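Local coordinates for protein sucrose 6(F)-phosphate phosphorylase (Thermoanaerobacterium thermosaccharolyticum DSM 571, PDB 6S9V) that belongs to the phosphorylases built on an alpha-amylase type TIM barrel, with an antiparallel beta sheet following the barrel near the C terminus, at residues A[269-275]-A[299-305]; A[207-213]-A[247-253]; A[232-236]-A[262-268]; A[383-387]-A[465-469]. One frame throughout, in Å; residues are numbered along the deposited sequence.

Contact 1: residues A[269-275]-A[299-305]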
# COMPACT_ATOMS: atom_id res chain seq x y z
N LEU A 269 0.23 9.32 9.21
CA LEU A 269 0.41 9.18 7.77
C LEU A 269 -0.51 8.10 7.21
O LEU A 269 -0.66 7.03 7.80
CB LEU A 269 1.87 8.84 7.45
CG LEU A 269 2.91 9.91 7.80
CD1 LEU A 269 4.32 9.35 7.77
CD2 LEU A 269 2.79 11.06 6.81
N ILE A 270 -1.10 8.39 6.06
CA ILE A 270 -2.03 7.48 5.39
C ILE A 270 -1.66 7.36 3.92
O ILE A 270 -0.89 8.14 3.37
CB ILE A 270 -3.50 7.93 5.52
CG1 ILE A 270 -3.70 9.30 4.85
CG2 ILE A 270 -3.92 7.97 6.99
CD1 ILE A 270 -5.15 9.70 4.69
N TYR A 271 -2.27 6.36 3.28
CA TYR A 271 -2.21 6.21 1.84
C TYR A 271 -3.37 6.94 1.18
O TYR A 271 -4.50 6.92 1.68
CB TYR A 271 -2.28 4.74 1.43
CG TYR A 271 -1.02 3.96 1.63
CD1 TYR A 271 0.05 4.10 0.75
CD2 TYR A 271 -0.90 3.05 2.67
CE1 TYR A 271 1.21 3.37 0.92
CE2 TYR A 271 0.25 2.32 2.85
CZ TYR A 271 1.30 2.48 1.97
OH TYR A 271 2.46 1.75 2.14
N ASP A 272 -3.11 7.54 0.03
CA ASP A 272 -4.17 8.16 -0.75
C ASP A 272 -4.83 7.06 -1.58
O ASP A 272 -4.39 6.73 -2.68
CB ASP A 272 -3.61 9.27 -1.63
CG ASP A 272 -4.71 10.11 -2.27
OD1 ASP A 272 -5.83 9.57 -2.44
OD2 ASP A 272 -4.47 11.30 -2.57
N PHE A 273 -5.89 6.46 -1.04
CA PHE A 273 -6.61 5.40 -1.72
C PHE A 273 -7.78 5.91 -2.57
O PHE A 273 -8.51 5.10 -3.15
CB PHE A 273 -7.11 4.37 -0.71
CG PHE A 273 -6.01 3.45 -0.17
CD1 PHE A 273 -5.04 2.91 -1.02
CD2 PHE A 273 -5.96 3.15 1.18
CE1 PHE A 273 -4.06 2.06 -0.52
CE2 PHE A 273 -4.98 2.31 1.68
CZ PHE A 273 -4.02 1.77 0.84
N ILE A 274 -7.96 7.22 -2.65
CA ILE A 274 -9.01 7.82 -3.47
C ILE A 274 -8.45 8.25 -4.83
O ILE A 274 -9.16 8.17 -5.85
CB ILE A 274 -9.64 9.01 -2.73
CG1 ILE A 274 -10.44 8.51 -1.53
CG2 ILE A 274 -10.55 9.81 -3.65
CD1 ILE A 274 -10.74 9.58 -0.51
N LEU A 275 -7.20 8.70 -4.86
CA LEU A 275 -6.62 9.19 -6.11
C LEU A 275 -6.55 8.13 -7.21
O LEU A 275 -6.74 8.50 -8.38
CB LEU A 275 -5.22 9.74 -5.84
CG LEU A 275 -4.56 10.53 -6.97
CD1 LEU A 275 -5.24 11.86 -7.21
CD2 LEU A 275 -3.08 10.73 -6.66
N PRO A 299 -6.40 15.87 2.86
CA PRO A 299 -5.15 16.16 3.57
C PRO A 299 -3.97 15.97 2.62
O PRO A 299 -4.02 15.16 1.70
CB PRO A 299 -5.13 15.15 4.71
CG PRO A 299 -6.02 14.03 4.26
CD PRO A 299 -7.06 14.64 3.35
N ILE A 300 -2.90 16.72 2.86
CA ILE A 300 -1.76 16.63 1.95
C ILE A 300 -0.72 15.63 2.42
O ILE A 300 0.15 15.25 1.62
CB ILE A 300 -1.09 18.00 1.73
CG1 ILE A 300 -0.41 18.50 3.00
CG2 ILE A 300 -2.12 19.01 1.24
CD1 ILE A 300 0.35 19.79 2.78
N ASN A 301 -0.75 15.21 3.68
CA ASN A 301 0.29 14.31 4.19
C ASN A 301 -0.13 12.86 3.97
O ASN A 301 -0.47 12.09 4.87
CB ASN A 301 0.61 14.64 5.64
CG ASN A 301 1.47 15.90 5.76
OD1 ASN A 301 2.69 15.86 5.56
ND2 ASN A 301 0.83 17.02 6.03
N GLN A 302 -0.12 12.50 2.69
CA GLN A 302 -0.47 11.17 2.21
C GLN A 302 0.62 10.66 1.29
O GLN A 302 1.34 11.43 0.64
CB GLN A 302 -1.78 11.18 1.45
CG GLN A 302 -2.95 11.82 2.15
CD GLN A 302 -4.26 11.49 1.46
OE1 GLN A 302 -4.61 10.32 1.30
NE2 GLN A 302 -4.98 12.52 1.03
N PHE A 303 0.73 9.33 1.21
CA PHE A 303 1.54 8.69 0.19
C PHE A 303 0.64 8.41 -1.00
O PHE A 303 -0.38 7.72 -0.86
CB PHE A 303 2.16 7.41 0.72
CG PHE A 303 3.34 7.64 1.60
CD1 PHE A 303 3.17 8.16 2.87
CD2 PHE A 303 4.62 7.34 1.17
CE1 PHE A 303 4.26 8.37 3.70
CE2 PHE A 303 5.71 7.55 1.99
CZ PHE A 303 5.53 8.07 3.25
N THR A 304 0.99 8.97 -2.16
CA THR A 304 0.16 8.81 -3.34
C THR A 304 0.64 7.65 -4.20
O THR A 304 1.80 7.23 -4.14
CB THR A 304 0.13 10.07 -4.20
OG1 THR A 304 1.43 10.31 -4.76
CG2 THR A 304 -0.32 11.27 -3.39
N MET A 305 -0.28 7.12 -5.00
CA MET A 305 0.02 6.01 -5.88
C MET A 305 -1.02 6.02 -6.98
O MET A 305 -2.09 6.62 -6.84
CB MET A 305 -0.01 4.68 -5.12
CG MET A 305 -1.43 4.26 -4.73
SD MET A 305 -1.47 3.00 -3.46
CE MET A 305 -1.59 4.04 -2.02
O HOH W 1 -2.80 7.80 -4.56

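Contact 2: residues A[207-213]-A[247-253]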
# COMPACT_ATOMS: atom_id res chain seq x y z
N ILE A 207 10.73 3.99 7.66
CA ILE A 207 9.28 4.06 7.57
C ILE A 207 8.73 2.65 7.65
O ILE A 207 9.26 1.73 7.02
CB ILE A 207 8.82 4.76 6.28
CG1 ILE A 207 9.57 6.08 6.10
CG2 ILE A 207 7.33 4.97 6.30
CD1 ILE A 207 9.30 6.75 4.76
N VAL A 208 7.66 2.47 8.42
CA VAL A 208 7.07 1.15 8.61
C VAL A 208 5.59 1.24 8.26
O VAL A 208 4.85 2.04 8.84
CB VAL A 208 7.26 0.61 10.03
CG1 VAL A 208 6.40 -0.62 10.26
CG2 VAL A 208 8.73 0.25 10.24
N ARG A 209 5.16 0.39 7.33
CA ARG A 209 3.77 0.28 6.94
C ARG A 209 3.07 -0.70 7.88
O ARG A 209 3.52 -1.83 8.04
CB ARG A 209 3.68 -0.21 5.49
CG ARG A 209 2.29 -0.52 4.95
CD ARG A 209 2.44 -1.06 3.52
NE ARG A 209 1.17 -1.29 2.81
CZ ARG A 209 0.40 -2.36 2.97
NH1 ARG A 209 0.73 -3.31 3.84
NH2 ARG A 209 -0.72 -2.47 2.26
N LEU A 210 1.98 -0.25 8.49
CA LEU A 210 1.19 -1.11 9.37
C LEU A 210 0.13 -1.82 8.53
O LEU A 210 -0.94 -1.27 8.25
CB LEU A 210 0.55 -0.28 10.48
CG LEU A 210 1.51 0.43 11.43
CD1 LEU A 210 0.75 0.94 12.63
CD2 LEU A 210 2.65 -0.47 11.89
N ASP A 211 0.42 -3.07 8.17
CA ASP A 211 -0.47 -3.85 7.34
C ASP A 211 -1.75 -4.21 8.10
O ASP A 211 -1.69 -4.65 9.25
CB ASP A 211 0.24 -5.12 6.88
CG ASP A 211 -0.67 -6.05 6.11
OD1 ASP A 211 -1.10 -5.68 5.00
OD2 ASP A 211 -0.96 -7.16 6.62
N ALA A 212 -2.89 -4.01 7.45
CA ALA A 212 -4.18 -4.47 7.97
C ALA A 212 -4.42 -3.95 9.38
O ALA A 212 -5.08 -4.60 10.19
CB ALA A 212 -4.26 -6.00 7.94
N VAL A 213 -3.93 -2.74 9.67
CA VAL A 213 -4.03 -2.23 11.04
C VAL A 213 -5.49 -2.07 11.46
O VAL A 213 -5.82 -2.21 12.64
CB VAL A 213 -3.25 -0.90 11.17
CG1 VAL A 213 -3.91 0.20 10.36
CG2 VAL A 213 -3.12 -0.51 12.64
N ILE A 247 11.49 5.75 13.66
CA ILE A 247 10.63 5.22 12.61
C ILE A 247 9.33 6.00 12.56
O ILE A 247 8.70 6.25 13.60
CB ILE A 247 10.37 3.71 12.82
CG1 ILE A 247 11.68 2.94 12.71
CG2 ILE A 247 9.36 3.20 11.80
CD1 ILE A 247 11.56 1.45 13.04
N GLU A 248 8.90 6.37 11.35
CA GLU A 248 7.58 6.93 11.12
C GLU A 248 6.65 5.81 10.65
O GLU A 248 7.08 4.90 9.93
CB GLU A 248 7.61 8.03 10.06
CG GLU A 248 8.45 9.25 10.42
CD GLU A 248 7.67 10.34 11.14
OE1 GLU A 248 6.46 10.16 11.40
OE2 GLU A 248 8.27 11.39 11.45
N LEU A 249 5.38 5.86 11.07
CA LEU A 249 4.40 4.84 10.72
C LEU A 249 3.54 5.31 9.56
O LEU A 249 3.11 6.47 9.52
CB LEU A 249 3.50 4.49 11.91
CG LEU A 249 4.20 3.90 13.14
CD1 LEU A 249 3.18 3.54 14.21
CD2 LEU A 249 5.05 2.70 12.80
N LEU A 250 3.29 4.40 8.61
CA LEU A 250 2.37 4.62 7.49
C LEU A 250 1.25 3.61 7.64
O LEU A 250 1.48 2.40 7.56
CB LEU A 250 3.11 4.46 6.16
CG LEU A 250 2.31 4.49 4.86
CD1 LEU A 250 1.41 5.70 4.75
CD2 LEU A 250 3.29 4.43 3.69
N LEU A 251 0.04 4.10 7.91
CA LEU A 251 -1.10 3.22 8.17
C LEU A 251 -1.80 2.88 6.87
O LEU A 251 -2.09 3.76 6.06
CB LEU A 251 -2.09 3.88 9.13
CG LEU A 251 -1.62 4.10 10.56
CD1 LEU A 251 -0.33 4.88 10.67
CD2 LEU A 251 -2.75 4.79 11.35
N GLU A 252 -2.09 1.59 6.68
CA GLU A 252 -2.86 1.11 5.54
C GLU A 252 -4.28 0.80 6.00
O GLU A 252 -4.50 -0.18 6.71
CB GLU A 252 -2.23 -0.14 4.93
CG GLU A 252 -3.09 -0.75 3.81
CD GLU A 252 -3.73 -2.08 4.20
OE1 GLU A 252 -3.06 -2.91 4.84
OE2 GLU A 252 -4.92 -2.29 3.88
N VAL A 253 -5.23 1.64 5.60
CA VAL A 253 -6.62 1.50 6.00
C VAL A 253 -7.47 1.72 4.75
O VAL A 253 -7.48 2.82 4.19
CB VAL A 253 -7.02 2.50 7.10
CG1 VAL A 253 -8.51 2.39 7.46
CG2 VAL A 253 -6.16 2.29 8.34

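Contact 3: residues A[232-236]-A[262-268]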
# COMPACT_ATOMS: atom_id res chain seq x y z
N TYR A 232 -7.45 3.59 18.51
CA TYR A 232 -6.56 4.74 18.67
C TYR A 232 -5.60 4.55 19.84
O TYR A 232 -4.49 5.11 19.82
CB TYR A 232 -7.39 6.01 18.83
CG TYR A 232 -7.72 6.63 17.49
CD1 TYR A 232 -6.76 7.33 16.79
CD2 TYR A 232 -8.98 6.48 16.91
CE1 TYR A 232 -7.03 7.88 15.56
CE2 TYR A 232 -9.26 7.03 15.68
CZ TYR A 232 -8.28 7.74 15.01
OH TYR A 232 -8.52 8.31 13.78
N GLU A 233 -5.98 3.77 20.84
CA GLU A 233 -5.05 3.46 21.93
C GLU A 233 -3.87 2.64 21.42
O GLU A 233 -2.72 2.87 21.85
CB GLU A 233 -5.80 2.71 23.03
CG GLU A 233 -7.01 3.46 23.57
CD GLU A 233 -7.78 2.65 24.60
OE1 GLU A 233 -7.14 2.10 25.52
OE2 GLU A 233 -9.02 2.57 24.49
N PHE A 234 -4.12 1.70 20.52
CA PHE A 234 -3.03 0.95 19.90
C PHE A 234 -2.20 1.84 18.98
O PHE A 234 -0.97 1.79 19.00
CB PHE A 234 -3.58 -0.24 19.12
CG PHE A 234 -2.53 -0.99 18.35
CD1 PHE A 234 -1.68 -1.88 19.00
CD2 PHE A 234 -2.37 -0.80 16.99
CE1 PHE A 234 -0.71 -2.56 18.31
CE2 PHE A 234 -1.40 -1.48 16.29
CZ PHE A 234 -0.57 -2.37 16.95
N LEU A 235 -2.87 2.62 18.13
CA LEU A 235 -2.13 3.49 17.21
C LEU A 235 -1.25 4.47 17.98
O LEU A 235 -0.08 4.66 17.62
CB LEU A 235 -3.11 4.25 16.31
CG LEU A 235 -3.86 3.41 15.28
CD1 LEU A 235 -4.92 4.25 14.59
CD2 LEU A 235 -2.88 2.82 14.26
N ASP A 236 -1.78 5.08 19.03
CA ASP A 236 -0.98 6.02 19.81
C ASP A 236 0.21 5.32 20.44
O ASP A 236 1.34 5.84 20.40
CB ASP A 236 -1.83 6.69 20.90
CG ASP A 236 -2.90 7.61 20.33
OD1 ASP A 236 -2.80 8.00 19.15
OD2 ASP A 236 -3.83 7.96 21.08
N LYS A 262 -9.76 11.46 9.42
CA LYS A 262 -9.57 11.63 10.86
C LYS A 262 -8.18 11.16 11.28
O LYS A 262 -7.55 11.77 12.14
CB LYS A 262 -10.67 10.89 11.61
CG LYS A 262 -10.61 11.01 13.13
CD LYS A 262 -11.90 10.47 13.73
CE LYS A 262 -11.78 10.17 15.21
NZ LYS A 262 -12.99 9.43 15.68
N LEU A 263 -7.69 10.07 10.68
CA LEU A 263 -6.33 9.62 10.95
C LEU A 263 -5.32 10.71 10.62
O LEU A 263 -4.45 11.04 11.44
CB LEU A 263 -6.04 8.36 10.15
CG LEU A 263 -6.68 7.09 10.70
CD1 LEU A 263 -6.54 5.95 9.69
CD2 LEU A 263 -6.07 6.72 12.03
N ALA A 264 -5.42 11.29 9.42
CA ALA A 264 -4.54 12.39 9.03
C ALA A 264 -4.73 13.60 9.95
O ALA A 264 -3.75 14.24 10.36
CB ALA A 264 -4.81 12.80 7.58
N GLU A 265 -5.98 13.92 10.30
CA GLU A 265 -6.24 15.05 11.19
C GLU A 265 -5.59 14.83 12.55
O GLU A 265 -5.19 15.80 13.22
CB GLU A 265 -7.75 15.25 11.32
CG GLU A 265 -8.18 16.55 12.01
CD GLU A 265 -8.20 16.45 13.52
OE1 GLU A 265 -8.47 15.36 14.06
OE2 GLU A 265 -7.94 17.48 14.19
N ARG A 266 -5.48 13.58 12.99
CA ARG A 266 -4.85 13.24 14.26
C ARG A 266 -3.36 13.01 14.14
O ARG A 266 -2.73 12.65 15.15
CB ARG A 266 -5.54 12.01 14.85
CG ARG A 266 -6.95 12.33 15.33
CD ARG A 266 -7.61 11.17 16.03
NE ARG A 266 -8.87 11.59 16.65
CZ ARG A 266 -9.54 10.88 17.55
NH1 ARG A 266 -9.08 9.70 17.94
NH2 ARG A 266 -10.66 11.35 18.07
N GLY A 267 -2.76 13.28 12.98
CA GLY A 267 -1.32 13.24 12.84
C GLY A 267 -0.72 11.93 12.37
O GLY A 267 0.48 11.72 12.55
N PHE A 268 -1.52 11.04 11.78
CA PHE A 268 -1.04 9.78 11.23
C PHE A 268 -0.87 9.88 9.72
O PHE A 268 -1.72 10.44 9.02
CB PHE A 268 -1.99 8.62 11.57
CG PHE A 268 -2.07 8.32 13.04
CD1 PHE A 268 -1.14 7.50 13.65
CD2 PHE A 268 -3.09 8.85 13.81
CE1 PHE A 268 -1.22 7.22 15.00
CE2 PHE A 268 -3.17 8.58 15.16
CZ PHE A 268 -2.23 7.76 15.76

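Contact 4: residues A[383-387]-A[465-469]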
# COMPACT_ATOMS: atom_id res chain seq x y z
N PHE A 383 2.14 13.14 -9.65
CA PHE A 383 3.34 13.80 -9.15
C PHE A 383 3.07 15.27 -8.80
O PHE A 383 3.78 15.83 -7.96
CB PHE A 383 4.46 13.71 -10.17
CG PHE A 383 4.95 12.30 -10.45
CD1 PHE A 383 4.57 11.24 -9.63
CD2 PHE A 383 5.77 12.04 -11.53
CE1 PHE A 383 5.01 9.95 -9.90
CE2 PHE A 383 6.22 10.76 -11.80
CZ PHE A 383 5.84 9.71 -10.98
N PHE A 384 2.07 15.89 -9.42
CA PHE A 384 1.69 17.26 -9.07
C PHE A 384 0.73 17.33 -7.89
O PHE A 384 0.45 18.43 -7.41
CB PHE A 384 1.07 17.98 -10.29
CG PHE A 384 2.09 18.67 -11.14
CD1 PHE A 384 2.95 17.95 -11.95
CD2 PHE A 384 2.22 20.05 -11.11
CE1 PHE A 384 3.91 18.58 -12.72
CE2 PHE A 384 3.18 20.69 -11.86
CZ PHE A 384 4.03 19.97 -12.67
N THR A 385 0.20 16.20 -7.44
CA THR A 385 -0.68 16.16 -6.27
C THR A 385 0.16 16.19 -5.00
O THR A 385 1.13 15.43 -4.90
CB THR A 385 -1.54 14.90 -6.29
OG1 THR A 385 -2.38 14.93 -7.46
CG2 THR A 385 -2.43 14.83 -5.04
N PRO A 386 -0.17 17.04 -4.03
CA PRO A 386 0.60 17.05 -2.77
C PRO A 386 0.60 15.67 -2.12
O PRO A 386 -0.42 14.98 -2.06
CB PRO A 386 -0.14 18.07 -1.91
CG PRO A 386 -0.79 19.00 -2.89
CD PRO A 386 -1.18 18.11 -4.06
N GLY A 387 1.77 15.28 -1.63
CA GLY A 387 1.99 13.97 -1.05
C GLY A 387 3.28 13.35 -1.59
O GLY A 387 3.86 13.80 -2.55
N ARG A 465 -4.80 22.12 -14.79
CA ARG A 465 -3.76 23.14 -14.63
C ARG A 465 -3.39 23.21 -13.15
O ARG A 465 -4.20 23.68 -12.34
CB ARG A 465 -4.21 24.50 -15.15
CG ARG A 465 -4.42 24.54 -16.65
CD ARG A 465 -4.56 25.98 -17.18
NE ARG A 465 -3.27 26.64 -17.36
CZ ARG A 465 -3.10 27.81 -17.97
NH1 ARG A 465 -4.14 28.46 -18.46
NH2 ARG A 465 -1.89 28.33 -18.09
N LEU A 466 -2.19 22.75 -12.82
CA LEU A 466 -1.69 22.73 -11.45
C LEU A 466 -0.29 23.33 -11.42
O LEU A 466 0.53 23.06 -12.30
CB LEU A 466 -1.66 21.30 -10.91
CG LEU A 466 -2.98 20.53 -10.98
CD1 LEU A 466 -2.76 19.07 -10.59
CD2 LEU A 466 -4.05 21.18 -10.10
N THR A 467 -0.01 24.12 -10.38
CA THR A 467 1.24 24.87 -10.30
C THR A 467 1.89 24.71 -8.94
O THR A 467 1.21 24.75 -7.90
CB THR A 467 0.99 26.37 -10.57
OG1 THR A 467 0.62 26.57 -11.94
CG2 THR A 467 2.24 27.20 -10.25
N TRP A 468 3.21 24.55 -8.95
CA TRP A 468 4.05 24.60 -7.76
C TRP A 468 5.00 25.79 -7.88
O TRP A 468 5.52 26.08 -8.96
CB TRP A 468 4.84 23.30 -7.58
CG TRP A 468 3.99 22.15 -7.15
CD1 TRP A 468 3.27 21.31 -7.97
CD2 TRP A 468 3.76 21.70 -5.81
NE1 TRP A 468 2.62 20.37 -7.22
CE2 TRP A 468 2.89 20.58 -5.89
CE3 TRP A 468 4.20 22.13 -4.56
CZ2 TRP A 468 2.45 19.91 -4.76
CZ3 TRP A 468 3.76 21.45 -3.43
CH2 TRP A 468 2.90 20.35 -3.54
N LYS A 469 5.23 26.48 -6.76
CA LYS A 469 6.10 27.65 -6.75
C LYS A 469 7.04 27.60 -5.56
O LYS A 469 6.60 27.36 -4.43
CB LYS A 469 5.27 28.94 -6.68
CG LYS A 469 4.49 29.26 -7.94
CD LYS A 469 3.57 30.46 -7.76
CE LYS A 469 4.34 31.75 -7.55
NZ LYS A 469 4.88 32.27 -8.84

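Contact 1: residues A[269-275]-A[299-305]
D272, whose CB lies 3.3 Å from Q302 OE1, has its OD1 gripped by three groups: the backbone N-H of I274, that of L275, and the hydroxyl of Y294. L275 N approaches D272 OD1 from above the carboxylate plane at 2.9 Å, while I274 N comes in nearly along the C-O axis, and both cap the start of helix 275-285. D272 OD2 is paired with R298.

The strands run parallel here: D272 N gives F303 O a bond of 2.9 Å that is almost straight (177°), and F303 N bonds to I270 O at 3.0 Å. Beside I270, the Q302 amide is fixed in its rotation by NE2 donating to P299 O (2.9 Å), which turns OE1 toward the CA and CB of D272.

M305 CG lies between backbone N and carbonyl carbon (chi1 72°), and a bend at chi3 brings CE to 3.2 Å from Y271 CD1 and 3.5 Å from F273 CE1; its sulfur makes a Met-aromatic contact with F273. One water takes the M305 N-H and donates to D272 O. With two backbone donors, a hydroxyl and an arginine around its carboxylate, D272 is probably held as an anion where strand gives way to helix.

Contact 2: residues A[207-213]-A[247-253]
E252 reaches to the type II turn from L210 to V213 and makes the side-chain polar contacts. Its CG is anti to the backbone N (chi1 174°), and a bend at chi2 brings OE1 to 2.8 Å from A212 N, which meets it from above the carboxylate plane. E252 CB lies over one face of the R209 guanidinium, toward its rim, and CG comes within 3.3 Å of R209 NH2. R209 NH2 and E252 OE1 attract by charge alone at 3.5 Å, the oxygen standing well out of the guanidinium plane. R209 NH1 donates to D211 OD1, at the edge of the guanidinium and close to its plane, and is also paired with D96.

L250 ties the backbones together: its N donates to V208 O (2.8 Å) and its O accepts from L210 N (2.9 Å). L210 points to the other face of the sheet, where its CD1 meets L249 CD1 at 3.9 Å.

A sulfate at R209 and a BTB molecule at D211, both probably from the crystallisation liquor, are consistent with a pocket at this end of the strands. Two neighbouring parallel strands joined through helix 230-244 make the beta-alpha-beta crossover from which TIM barrels are built.

Contact 3: residues A[232-236]-A[262-268]
One turn of helix 230-244 faces the last turn of helix 257-265 and the residues that leave it, with the CA atoms of L235 and F268 8.7 Å apart and the second helix closed by a Schellman motif at G267. Y232 buries the most surface in the contact. R266 NH1 sits over the centre of its ring, 3.2 Å above the plane, and R266 CZ is 4.2 Å from the ring centroid, a cation-pi contact. The guanidinium is not laid flat on the ring: the two planes are inclined at 57°. The R266 chain, extended from CG to NE, also brings CD to 3.4 Å from Y232 CE1, while K262 CE lies over a face of the guanidinium. Beyond the ring, Y232 OH reaches L263 CD2 at 3.4 Å and touches K262 CG, whose chain goes on to a salt bridge between NZ and E228.

F268 packs against L235 and D236. D236 OD1 meets the ring at its edge, 3.4 Å from F268 CZ, with carboxylate and ring nearly coplanar (6°). L235 CB touches F268 CZ at 3.7 Å, and the side chains of L235 and L263 cross at about a right angle, CD1 against CD2. Further in, L235, L263 and F268 all pack on L251. The arrangement is that of neighbouring helices in the outer layer of a TIM barrel, seated on the strand between them.

Contact 4: residues A[383-387]-A[465-469]
W468 swings out from strand 463-470 to meet F384 and P386 with its indole. Its CG is anti to the carbonyl carbon (chi1 -72°), and the indole plane stands nearly square to the plane of CA, CB and CG (chi2 85°), which aims NE1 at the main chain opposite. W468 NE1 donates to F384 O at 2.9 Å. The oxygen lies close to the indole plane, but the donor is tilted from the carbonyl plane, and the N-H...O angle is well short of straight.

F384 and W468 then slide past each other in opposite directions. F384 CD2 comes to 3.5 Å from W468 CD1, and the rings meet obliquely, their planes at 59°. The same side of the phenyl ring reaches the strand itself, F384 CE2 lying 3.6 Å from L466 O. L466 CD1 comes to 4.0 Å from F384 CB.

At the far end of the indole, P386 CG rests 3.9 Å from W468 CZ2, crossing it obliquely, so the six-membered ring is held against the turn that leads into strand 388-392. Around these groups F450 meets both F384 and W468, and F454 packs on W468, P386 and L466. The packing joins the barrel to the antiparallel C-terminal sheet; a beta domain after the barrel is a common feature of the alpha-amylase family.

In the fold
From the N terminus, contact 2 opens first, at 207-213, and closes at 247-253 round the loop that carries helix 230-244. Contact 3 starts inside that loop and ends beyond it, so the two cross, and strand 248-251 lies under both helices of contact 3. Contact 1 follows directly, its loop holding helices 275-285 and 289-295; strand 269-271 lies beside strand 248-251, with L269 O probably bonded to L251 N, so contacts 2 and 1 share the barrel sheet. Contact 4 spans the longest loop, 77 residues, and fixes the C-terminal sheet to the barrel, touching contact 1 where P386 meets I300 and staying clear of contacts 2 and 3.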